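Local coordinates for malonyl CoA:acyl carrier protein malonyltransferase (PDB 1NM2), which probably transfers the malonyl group from malonyl-CoA to the acyl carrier protein, supplying the malonyl thioester used in fatty acid biosynthesis, at residues K294-K299 with D305-L310. Sequence-based numbering, arbitrary orientation.
Sequences KTLALK and DAAREL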
loop_
_atom_site.group_PDB
_atom_site.type_symbol
_atom_site.label_atom_id
_atom_site.label_comp_id
_atom_site.label_asym_id
_atom_site.label_seq_id
_atom_site.Cartn_x
_atom_site.Cartn_y
_atom_site.Cartn_z
ATOM N N LYS A 294 3.021 12.773 15.746
ATOM C CA LYS A 294 1.561 12.805 15.772
ATOM C C LYS A 294 1.053 12.016 14.577
ATOM O O LYS A 294 1.585 12.142 13.474
ATOM C CB LYS A 294 1.028 14.242 15.696
ATOM C CG LYS A 294 1.316 15.087 16.927
ATOM C CD LYS A 294 0.390 16.299 17.012
ATOM C CE LYS A 294 -1.050 15.892 17.335
ATOM N NZ LYS A 294 -1.963 17.063 17.547
ATOM N N THR A 295 0.037 11.193 14.795
ATOM C CA THR A 295 -0.521 10.389 13.717
ATOM C C THR A 295 -2.035 10.532 13.668
ATOM O O THR A 295 -2.688 10.702 14.700
ATOM C CB THR A 295 -0.194 8.888 13.896
ATOM O OG1 THR A 295 -0.753 8.426 15.131
ATOM C CG2 THR A 295 1.304 8.659 13.912
ATOM N N LEU A 296 -2.586 10.468 12.462
ATOM C CA LEU A 296 -4.028 10.562 12.280
ATOM C C LEU A 296 -4.419 9.722 11.074
ATOM O O LEU A 296 -3.816 9.832 10.003
ATOM C CB LEU A 296 -4.457 12.019 12.072
ATOM C CG LEU A 296 -5.970 12.294 12.028
ATOM C CD1 LEU A 296 -6.236 13.768 12.304
ATOM C CD2 LEU A 296 -6.541 11.892 10.678
ATOM N N ALA A 297 -5.423 8.871 11.255
ATOM C CA ALA A 297 -5.898 8.019 10.177
ATOM C C ALA A 297 -7.267 8.498 9.708
ATOM O O ALA A 297 -8.169 8.719 10.519
ATOM C CB ALA A 297 -5.987 6.570 10.652
ATOM N N LEU A 298 -7.412 8.680 8.401
ATOM C CA LEU A 298 -8.686 9.100 7.833
ATOM C C LEU A 298 -9.538 7.863 7.584
ATOM O O LEU A 298 -9.189 7.014 6.762
ATOM C CB LEU A 298 -8.478 9.838 6.510
ATOM C CG LEU A 298 -7.820 11.217 6.582
ATOM C CD1 LEU A 298 -7.629 11.757 5.176
ATOM C CD2 LEU A 298 -8.686 12.158 7.411
ATOM N N LYS A 299 -10.646 7.747 8.308
ATOM C CA LYS A 299 -11.537 6.612 8.127
ATOM C C LYS A 299 -12.858 7.060 7.507
ATOM O O LYS A 299 -13.419 6.360 6.664
ATOM C CB LYS A 299 -11.757 5.905 9.461
ATOM C CG LYS A 299 -10.454 5.354 10.040
ATOM C CD LYS A 299 -10.676 4.596 11.336
ATOM C CE LYS A 299 -9.379 3.984 11.839
ATOM N NZ LYS A 299 -9.589 3.179 13.072
ATOM N N ASP A 305 -11.946 17.408 9.712
ATOM C CA ASP A 305 -11.666 18.609 10.498
ATOM C C ASP A 305 -10.391 18.458 11.325
ATOM O O ASP A 305 -9.532 19.341 11.320
ATOM C CB ASP A 305 -12.852 18.936 11.412
ATOM C CG ASP A 305 -13.863 19.844 10.742
ATOM O OD1 ASP A 305 -14.074 19.694 9.521
ATOM O OD2 ASP A 305 -14.452 20.703 11.432
ATOM N N ALA A 306 -10.267 17.339 12.031
ATOM C CA ALA A 306 -9.080 17.086 12.839
ATOM C C ALA A 306 -7.848 17.006 11.933
ATOM O O ALA A 306 -6.759 17.446 12.305
ATOM C CB ALA A 306 -9.242 15.789 13.620
ATOM N N ALA A 307 -8.021 16.439 10.744
ATOM C CA ALA A 307 -6.916 16.319 9.802
ATOM C C ALA A 307 -6.467 17.698 9.330
ATOM O O ALA A 307 -5.272 17.974 9.253
ATOM C CB ALA A 307 -7.333 15.465 8.608
ATOM N N ARG A 308 -7.428 18.561 9.010
ATOM C CA ARG A 308 -7.117 19.911 8.548
ATOM C C ARG A 308 -6.298 20.664 9.597
ATOM O O ARG A 308 -5.369 21.400 9.260
ATOM C CB ARG A 308 -8.398 20.694 8.260
ATOM C CG ARG A 308 -9.344 20.045 7.268
ATOM C CD ARG A 308 -10.646 20.840 7.199
ATOM N NE ARG A 308 -11.730 20.090 6.565
ATOM C CZ ARG A 308 -11.768 19.771 5.276
ATOM N NH1 ARG A 308 -10.780 20.138 4.470
ATOM N NH2 ARG A 308 -12.791 19.078 4.795
ATOM N N GLU A 309 -6.648 20.481 10.868
ATOM C CA GLU A 309 -5.926 21.148 11.948
ATOM C C GLU A 309 -4.482 20.668 11.962
ATOM O O GLU A 309 -3.547 21.460 12.096
ATOM C CB GLU A 309 -6.566 20.835 13.301
ATOM C CG GLU A 309 -8.064 21.063 13.357
ATOM C CD GLU A 309 -8.645 20.729 14.716
ATOM O OE1 GLU A 309 -8.365 19.624 15.236
ATOM O OE2 GLU A 309 -9.386 21.570 15.264
ATOM N N LEU A 310 -4.308 19.358 11.823
ATOM C CA LEU A 310 -2.982 18.766 11.825
ATOM C C LEU A 310 -2.185 19.279 10.629
ATOM O O LEU A 310 -1.002 19.599 10.749
ATOM C CB LEU A 310 -3.092 17.243 11.777
ATOM C CG LEU A 310 -1.835 16.460 12.164
ATOM C CD1 LEU A 310 -1.344 16.916 13.538
ATOM C CD2 LEU A 310 -2.153 14.969 12.173
#
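Leu-296 and Leu-310 meet with matching first torsions: in each, CG lies opposite the backbone N (chi1 -173° in Leu-296), which sends the two isobutyl groups into the gap between strand 294-297 and the helix. CD2 of Leu-310 comes up against CB of Leu-296 at 3.7 Å, near the root of that side chain. The far end of Leu-296 is then left for the preceding turn of the helix. There its CD1 sits on the peptide joining Ala-306 to Ala-307, 3.6 Å from Ala-307 N, and touches CB of Ala-306 at 3.9 Å, while CD2 faces CB of Ala-307. With only methyl groups at both positions, CD1 can come down on the peptide itself.

The other branch of Leu-310, CD1, lies across the aliphatic part of Lys-294. CD of Lys-294 is already 3.9 Å from CD1 of Leu-310, and the bend at chi3 (70°) keeps CE beside the same methyl; the ammonium end is carried on toward a weak, long ion pair with Glu-313. At the opposite end of the contact, Leu-298 reaches Ala-307 through one methyl, CD2 to CB at 3.8 Å. Side chain meets side chain through carbon alone, apart from the ammonium end of Lys-294.

Strand and helix run roughly antiparallel, at 148° with axes 9.3 Å apart. The contact packs the C-terminal helix 304-314 on an edge strand of the parallel sheet in the alpha/beta hydrolase-like core. Strand 294-297 is hydrogen-bonded along its inner side to strand 272-275, whose Ile-274 also touches Leu-310. On the helix 304-314 side, Leu-75 of helix 57-75 packs against Ala-307; across the sheet, Thr-295 and Ala-297 meet helix 281-289.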